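Local structure of uncharacterized protein (Acinetobacter baumannii, 4L3U) at residues T40-N44 with S45-M49; S107-I111 with V112-S116; E76-Q79 with V80-N83. The protein is of unknown function and folds as a single-chain, all-helical domain of the DUF4844 family. One frame throughout, in Å; residues are numbered along the deposited sequence.

Contact 1 of 3, residues T40-N44 with S45-M49; sequences TGVQN and SALRM
N44 is the N-cap of helix 45-68, and R48, in the first turn of that helix, reaches back over the incoming loop to V42. Capping comes first. The OD1 of N44 accepts from L47 N at 2.9 Å, with the donor in the carbonyl plane on a lone pair; CG anti to the backbone N (chi1 -168°) swings the amide round to this N-H. The backbone of the same residue starts the helical ladder, R48 N bonding to N44 O. The second group of bonds belongs to the guanidinium of R48, which takes V42 O side-on with two nitrogens: NE at 2.8 Å, on a lone pair in the carbonyl plane, and NH2 at 2.7 Å, 44° above that plane. The arginine chain runs straight to CG and CD, then bends at chi3 (-65°), turning its NE edge to the carbonyl. NH1 is used in a salt bridge to D30, so one side chain ties the helix start to two places in the preceding loop. Apolar contacts accompany these bonds. The valine and arginine side chains run antiparallel alongside one another, V42 CG1 lying 3.7 Å from R48 CB. The same methyl is 4.0 Å from L47 CD2. F32 touches both V42 and R48. A water bridges R48 NH2, from which it accepts at 2.6 Å, to T40 O, to which it donates.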
loop_
_atom_site.group_PDB
_atom_site.type_symbol
_atom_site.label_atom_id
_atom_site.label_comp_id
_atom_site.label_asym_id
_atom_site.label_seq_id
_atom_site.Cartn_x
_atom_site.Cartn_y
_atom_site.Cartn_z
ATOM N N THR A 40 0.843 -2.828 17.588
ATOM C CA THR A 40 1.406 -4.081 18.083
ATOM C C THR A 40 1.912 -4.983 16.955
ATOM O O THR A 40 2.776 -5.836 17.172
ATOM C CB THR A 40 0.367 -4.853 18.925
ATOM O OG1 THR A 40 -0.869 -4.945 18.207
ATOM C CG2 THR A 40 0.121 -4.139 20.243
ATOM N N GLY A 41 1.376 -4.789 15.754
ATOM C CA GLY A 41 1.750 -5.602 14.610
ATOM C C GLY A 41 0.765 -6.725 14.368
ATOM O O GLY A 41 -0.048 -7.047 15.233
ATOM N N VAL A 42 0.837 -7.323 13.184
ATOM C CA VAL A 42 -0.029 -8.441 12.846
ATOM C C VAL A 42 0.502 -9.690 13.524
ATOM O O VAL A 42 1.641 -10.099 13.289
ATOM C CB VAL A 42 -0.110 -8.660 11.323
ATOM C CG1 VAL A 42 -0.919 -9.911 10.994
ATOM C CG2 VAL A 42 -0.730 -7.453 10.663
ATOM N N GLN A 43 -0.332 -10.292 14.366
ATOM C CA GLN A 43 0.071 -11.450 15.153
ATOM C C GLN A 43 0.058 -12.747 14.345
ATOM O O GLN A 43 1.009 -13.526 14.407
ATOM C CB GLN A 43 -0.821 -11.580 16.390
ATOM C CG GLN A 43 -0.319 -10.796 17.600
ATOM C CD GLN A 43 0.127 -9.385 17.254
ATOM O OE1 GLN A 43 1.253 -9.168 16.800
ATOM N NE2 GLN A 43 -0.754 -8.415 17.476
ATOM N N ASN A 44 -1.007 -12.981 13.585
ATOM C CA ASN A 44 -1.080 -14.180 12.757
ATOM C C ASN A 44 0.010 -14.156 11.693
ATOM O O ASN A 44 -0.034 -13.353 10.758
ATOM C CB ASN A 44 -2.455 -14.316 12.107
ATOM C CG ASN A 44 -2.664 -15.675 11.474
ATOM O OD1 ASN A 44 -2.370 -15.877 10.298
ATOM N ND2 ASN A 44 -3.164 -16.621 12.258
ATOM N N SER A 45 0.994 -15.035 11.849
ATOM C CA SER A 45 2.167 -15.036 10.985
ATOM C C SER A 45 1.813 -15.312 9.532
ATOM O O SER A 45 2.413 -14.741 8.617
ATOM C CB SER A 45 3.172 -16.080 11.454
ATOM O OG SER A 45 4.268 -16.139 10.557
ATOM N N ALA A 46 0.849 -16.201 9.323
ATOM C CA ALA A 46 0.389 -16.514 7.982
ATOM C C ALA A 46 -0.197 -15.256 7.366
ATOM O O ALA A 46 0.056 -14.949 6.203
ATOM C CB ALA A 46 -0.648 -17.621 8.022
ATOM N N LEU A 47 -0.961 -14.519 8.165
ATOM C CA LEU A 47 -1.620 -13.313 7.685
ATOM C C LEU A 47 -0.618 -12.198 7.409
ATOM O O LEU A 47 -0.712 -11.525 6.387
ATOM C CB LEU A 47 -2.662 -12.830 8.692
ATOM C CG LEU A 47 -3.498 -11.629 8.244
ATOM C CD1 LEU A 47 -4.336 -11.969 7.024
ATOM C CD2 LEU A 47 -4.386 -11.169 9.379
ATOM N N ARG A 48 0.339 -12.003 8.315
ATOM C CA ARG A 48 1.326 -10.943 8.144
ATOM C C ARG A 48 2.125 -11.155 6.870
ATOM O O ARG A 48 2.347 -10.224 6.098
ATOM C CB ARG A 48 2.291 -10.875 9.326
ATOM C CG ARG A 48 3.261 -9.701 9.218
ATOM C CD ARG A 48 4.364 -9.739 10.254
ATOM N NE ARG A 48 3.856 -9.583 11.613
ATOM C CZ ARG A 48 4.596 -9.200 12.648
ATOM N NH1 ARG A 48 5.881 -8.919 12.486
ATOM N NH2 ARG A 48 4.050 -9.091 13.850
HETATM N N MSE A 49 2.567 -12.389 6.666
HETATM C CA MSE A 49 3.334 -12.738 5.484
HETATM C C MSE A 49 2.507 -12.510 4.226
HETATM O O MSE A 49 2.998 -11.981 3.227
HETATM C CB MSE A 49 3.737 -14.200 5.560
HETATM C CG MSE A 49 4.671 -14.636 4.470
HETATM SE SE MSE A 49 4.891 -16.548 4.586
HETATM C CE MSE A 49 5.588 -16.664 6.412
HETATM O O HOH W 1 5.060 -7.744 15.846
#

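Contact 2 of 3, residues S107-I111 with V112-S116; sequences SFLDI and VGLES
A helix C-terminus is closed here by local contacts: L109 and F108, in the last turns of helix 95-112, meet V112, G113 and L114 as the chain leaves towards helix 120-134. The motif is a Schellman motif, with G113 the first residue to abandon helical angles at a positive phi of 70°. Before the break, V112 N still makes the alpha-helical bond to F108 O at 2.9 Å. Beyond it come the two bonds of the motif: L114 N turns back to L109 O at 2.8 Å as the 6→1 bond, and G113 N gives D110 O a weak 5→2 bond at 3.5 Å. The apolar contact that usually accompanies a Schellman motif is made by the same two leucines. L109 and L114 meet through their CD2 methyls, 3.6 Å apart, while CD2 of L109 also lies against L114 CB. With its CG anti to the backbone N (chi1 -165°), L114 brings its CD2 branch alone to L109, CD1 pointing elsewhere. This pair continues into neighbouring helices, L109 resting on L81 and L114 on K74 of helix 74-86. V112 packs against F62, Y66 and L77. F108 turns its ring away from the turn into an aromatic group with F26, F62 and F105, meeting F26 and F105 edge-to-face. Back at the turn, V112 CG2 sits 3.3 Å from F108 O, the carbonyl oxygen that also receives the V112 N-H.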
loop_
_atom_site.group_PDB
_atom_site.type_symbol
_atom_site.label_atom_id
_atom_site.label_comp_id
_atom_site.label_asym_id
_atom_site.label_seq_id
_atom_site.Cartn_x
_atom_site.Cartn_y
_atom_site.Cartn_z
ATOM N N SER A 107 2.974 5.502 2.070
ATOM C CA SER A 107 4.400 5.602 1.790
ATOM C C SER A 107 4.648 5.548 0.288
ATOM O O SER A 107 5.546 6.217 -0.217
ATOM C CB SER A 107 5.167 4.486 2.497
ATOM O OG SER A 107 4.996 4.562 3.904
ATOM N N PHE A 108 3.844 4.758 -0.422
ATOM C CA PHE A 108 3.918 4.703 -1.881
ATOM C C PHE A 108 3.685 6.085 -2.466
ATOM O O PHE A 108 4.397 6.501 -3.373
ATOM C CB PHE A 108 2.872 3.745 -2.464
ATOM C CG PHE A 108 3.275 2.291 -2.439
ATOM C CD1 PHE A 108 4.525 1.887 -2.880
ATOM C CD2 PHE A 108 2.388 1.327 -1.991
ATOM C CE1 PHE A 108 4.886 0.549 -2.861
ATOM C CE2 PHE A 108 2.742 -0.008 -1.968
ATOM C CZ PHE A 108 3.993 -0.397 -2.403
ATOM N N LEU A 109 2.683 6.788 -1.949
ATOM C CA LEU A 109 2.364 8.123 -2.434
ATOM C C LEU A 109 3.597 9.011 -2.363
ATOM O O LEU A 109 3.921 9.721 -3.316
ATOM C CB LEU A 109 1.228 8.741 -1.618
ATOM C CG LEU A 109 -0.141 8.063 -1.693
ATOM C CD1 LEU A 109 -1.133 8.817 -0.835
ATOM C CD2 LEU A 109 -0.641 7.989 -3.118
ATOM N N ASP A 110 4.292 8.945 -1.233
ATOM C CA ASP A 110 5.491 9.741 -1.027
ATOM C C ASP A 110 6.583 9.326 -2.007
ATOM O O ASP A 110 7.246 10.175 -2.600
ATOM C CB ASP A 110 5.986 9.596 0.413
ATOM C CG ASP A 110 5.047 10.237 1.417
ATOM O OD1 ASP A 110 4.545 11.345 1.138
ATOM O OD2 ASP A 110 4.811 9.632 2.483
ATOM N N ILE A 111 6.758 8.020 -2.185
ATOM C CA ILE A 111 7.792 7.500 -3.080
ATOM C C ILE A 111 7.592 7.944 -4.534
ATOM O O ILE A 111 8.508 8.492 -5.146
ATOM C CB ILE A 111 7.887 5.950 -3.002
ATOM C CG1 ILE A 111 8.379 5.532 -1.617
ATOM C CG2 ILE A 111 8.838 5.393 -4.074
ATOM C CD1 ILE A 111 8.269 4.054 -1.335
ATOM N N VAL A 112 6.403 7.707 -5.084
ATOM C CA VAL A 112 6.142 7.980 -6.500
ATOM C C VAL A 112 5.714 9.422 -6.757
ATOM O O VAL A 112 5.390 9.788 -7.885
ATOM C CB VAL A 112 5.057 7.038 -7.075
ATOM C CG1 VAL A 112 5.439 5.583 -6.844
ATOM C CG2 VAL A 112 3.687 7.344 -6.474
ATOM N N GLY A 113 5.685 10.232 -5.704
ATOM C CA GLY A 113 5.366 11.641 -5.841
ATOM C C GLY A 113 3.916 11.897 -6.184
ATOM O O GLY A 113 3.600 12.833 -6.913
ATOM N N LEU A 114 3.034 11.061 -5.653
ATOM C CA LEU A 114 1.606 11.227 -5.856
ATOM C C LEU A 114 1.026 11.909 -4.628
ATOM O O LEU A 114 1.239 11.460 -3.506
ATOM C CB LEU A 114 0.950 9.866 -6.066
ATOM C CG LEU A 114 -0.466 9.875 -6.633
ATOM C CD1 LEU A 114 -0.499 10.476 -8.023
ATOM C CD2 LEU A 114 -1.001 8.467 -6.655
ATOM N N GLU A 115 0.301 12.999 -4.833
ATOM C CA GLU A 115 -0.184 13.789 -3.710
ATOM C C GLU A 115 -1.303 13.109 -2.930
ATOM O O GLU A 115 -1.251 13.021 -1.704
ATOM C CB GLU A 115 -0.654 15.151 -4.196
ATOM C CG GLU A 115 0.476 16.017 -4.682
ATOM C CD GLU A 115 0.002 17.381 -5.120
ATOM O OE1 GLU A 115 -1.210 17.658 -4.977
ATOM O OE2 GLU A 115 0.842 18.173 -5.602
ATOM N N SER A 116 -2.311 12.632 -3.649
ATOM C CA SER A 116 -3.506 12.070 -3.031
ATOM C C SER A 116 -3.839 10.703 -3.619
ATOM O O SER A 116 -3.356 10.343 -4.692
ATOM C CB SER A 116 -4.685 13.027 -3.242
ATOM O OG SER A 116 -5.909 12.451 -2.824
#

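Contact 3 of 3, residues E76-Q79 with V80-N83; sequences ELLQ and VLAN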
loop_
_atom_site.group_PDB
_atom_site.type_symbol
_atom_site.label_atom_id
_atom_site.label_comp_id
_atom_site.label_asym_id
_atom_site.label_seq_id
_atom_site.Cartn_x
_atom_site.Cartn_y
_atom_site.Cartn_z
ATOM N N GLU A 76 -1.490 7.144 -14.092
ATOM C CA GLU A 76 -0.875 5.824 -14.171
ATOM C C GLU A 76 -0.483 5.336 -12.792
ATOM O O GLU A 76 -0.774 4.203 -12.417
ATOM C CB GLU A 76 0.366 5.860 -15.063
ATOM C CG GLU A 76 0.050 5.952 -16.543
ATOM C CD GLU A 76 1.256 6.332 -17.382
ATOM O OE1 GLU A 76 2.362 6.446 -16.822
ATOM O OE2 GLU A 76 1.095 6.517 -18.606
ATOM N N LEU A 77 0.183 6.198 -12.040
ATOM C CA LEU A 77 0.602 5.859 -10.692
ATOM C C LEU A 77 -0.602 5.570 -9.800
ATOM O O LEU A 77 -0.544 4.703 -8.934
ATOM C CB LEU A 77 1.434 6.997 -10.103
ATOM C CG LEU A 77 2.752 7.290 -10.818
ATOM C CD1 LEU A 77 3.314 8.612 -10.330
ATOM C CD2 LEU A 77 3.747 6.163 -10.603
ATOM N N LEU A 78 -1.699 6.289 -10.021
ATOM C CA LEU A 78 -2.885 6.135 -9.186
ATOM C C LEU A 78 -3.592 4.814 -9.447
ATOM O O LEU A 78 -4.114 4.195 -8.528
ATOM C CB LEU A 78 -3.860 7.291 -9.417
ATOM C CG LEU A 78 -5.139 7.276 -8.570
ATOM C CD1 LEU A 78 -4.819 7.378 -7.085
ATOM C CD2 LEU A 78 -6.076 8.396 -8.995
ATOM N N GLN A 79 -3.617 4.380 -10.699
ATOM C CA GLN A 79 -4.261 3.117 -11.025
ATOM C C GLN A 79 -3.515 1.937 -10.415
ATOM O O GLN A 79 -4.134 0.991 -9.938
ATOM C CB GLN A 79 -4.370 2.934 -12.536
ATOM C CG GLN A 79 -4.952 1.591 -12.926
ATOM C CD GLN A 79 -5.338 1.521 -14.386
ATOM O OE1 GLN A 79 -5.760 2.515 -14.978
ATOM N NE2 GLN A 79 -5.197 0.344 -14.977
ATOM N N VAL A 80 -2.188 1.990 -10.439
ATOM C CA VAL A 80 -1.374 0.943 -9.832
ATOM C C VAL A 80 -1.647 0.891 -8.332
ATOM O O VAL A 80 -1.731 -0.184 -7.739
ATOM C CB VAL A 80 0.129 1.184 -10.080
ATOM C CG1 VAL A 80 0.983 0.186 -9.298
ATOM C CG2 VAL A 80 0.437 1.098 -11.566
ATOM N N LEU A 81 -1.782 2.064 -7.725
ATOM C CA LEU A 81 -2.108 2.157 -6.309
ATOM C C LEU A 81 -3.485 1.544 -6.038
ATOM O O LEU A 81 -3.630 0.693 -5.158
ATOM C CB LEU A 81 -2.089 3.619 -5.864
ATOM C CG LEU A 81 -2.208 3.881 -4.361
ATOM C CD1 LEU A 81 -0.862 3.708 -3.683
ATOM C CD2 LEU A 81 -2.766 5.271 -4.104
ATOM N N ALA A 82 -4.481 1.970 -6.815
ATOM C CA ALA A 82 -5.869 1.536 -6.638
ATOM C C ALA A 82 -6.035 0.036 -6.855
ATOM O O ALA A 82 -6.773 -0.631 -6.132
ATOM C CB ALA A 82 -6.784 2.310 -7.588
ATOM N N ASN A 83 -5.354 -0.492 -7.864
ATOM C CA ASN A 83 -5.408 -1.916 -8.142
ATOM C C ASN A 83 -4.674 -2.721 -7.087
ATOM O O ASN A 83 -5.072 -3.829 -6.770
ATOM C CB ASN A 83 -4.823 -2.210 -9.519
ATOM C CG ASN A 83 -5.708 -1.709 -10.645
ATOM O OD1 ASN A 83 -6.921 -1.568 -10.485
ATOM N ND2 ASN A 83 -5.102 -1.434 -11.792
#
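Q79 and N83, one helical turn apart, set their side chains obliquely to each other, with the two amide planes 73° apart. The closest approach is made by the aliphatic part of the glutamine: its CG lies 3.2 Å from N83 ND2. Q79 places CG anti to the backbone N (chi1 176°) and stays extended beyond it, and its NE2 comes to 3.6 Å from N83 ND2. N83 folds the other way, CG anti to its carbonyl carbon, which lays the amide back over the preceding turn. Its ND2 is 3.2 Å from Q79 O, but the angle is too poor for a hydrogen bond. The bond to Q79 O comes instead from the backbone, N83 N donating at 2.8 Å. Both residues belong to helix 74-86, whose regular i to i+4 ladder also joins V80 to E76, L81 to L77 and A82 to L78. Elsewhere round the helix, L78 and L81 touch lightly through CD1 of L78 and CD2 of L81 at 4.2 Å. L78 lies on I120 of helix 120-134, whereas L81 packs on F105 and F108 of helix 95-112. V80 leans its CG2 against E76 O at 3.4 Å and meets A61 and F62 of helix 45-68. The small side chain of A82 rests its CB 3.4 Å from L78 O and touches I120. E76 OE1 is hydrogen-bonded to T73 N.

All three contacts are partly buried, but contact 1 lies further out, its centre about 16 Å from that of the chain against about 10 Å for contacts 2 and 3. Those two are neighbours, their centres about 11 Å apart, and share the interface between helices 74-86 and 95-112. Contact 1 lies on the opposite side of the chain's centre, at the start of helix 45-68. Its chemistry is mainly polar, whereas the other two combine backbone bonds with leucine and valine packing, contact 3 adding a polar, exposed side at Q79 and N83. Contacts 1 and 2 contrast helix ends, one begun by a side-chain cap and the other finished at a glycine; contact 3 lies wholly within a helix.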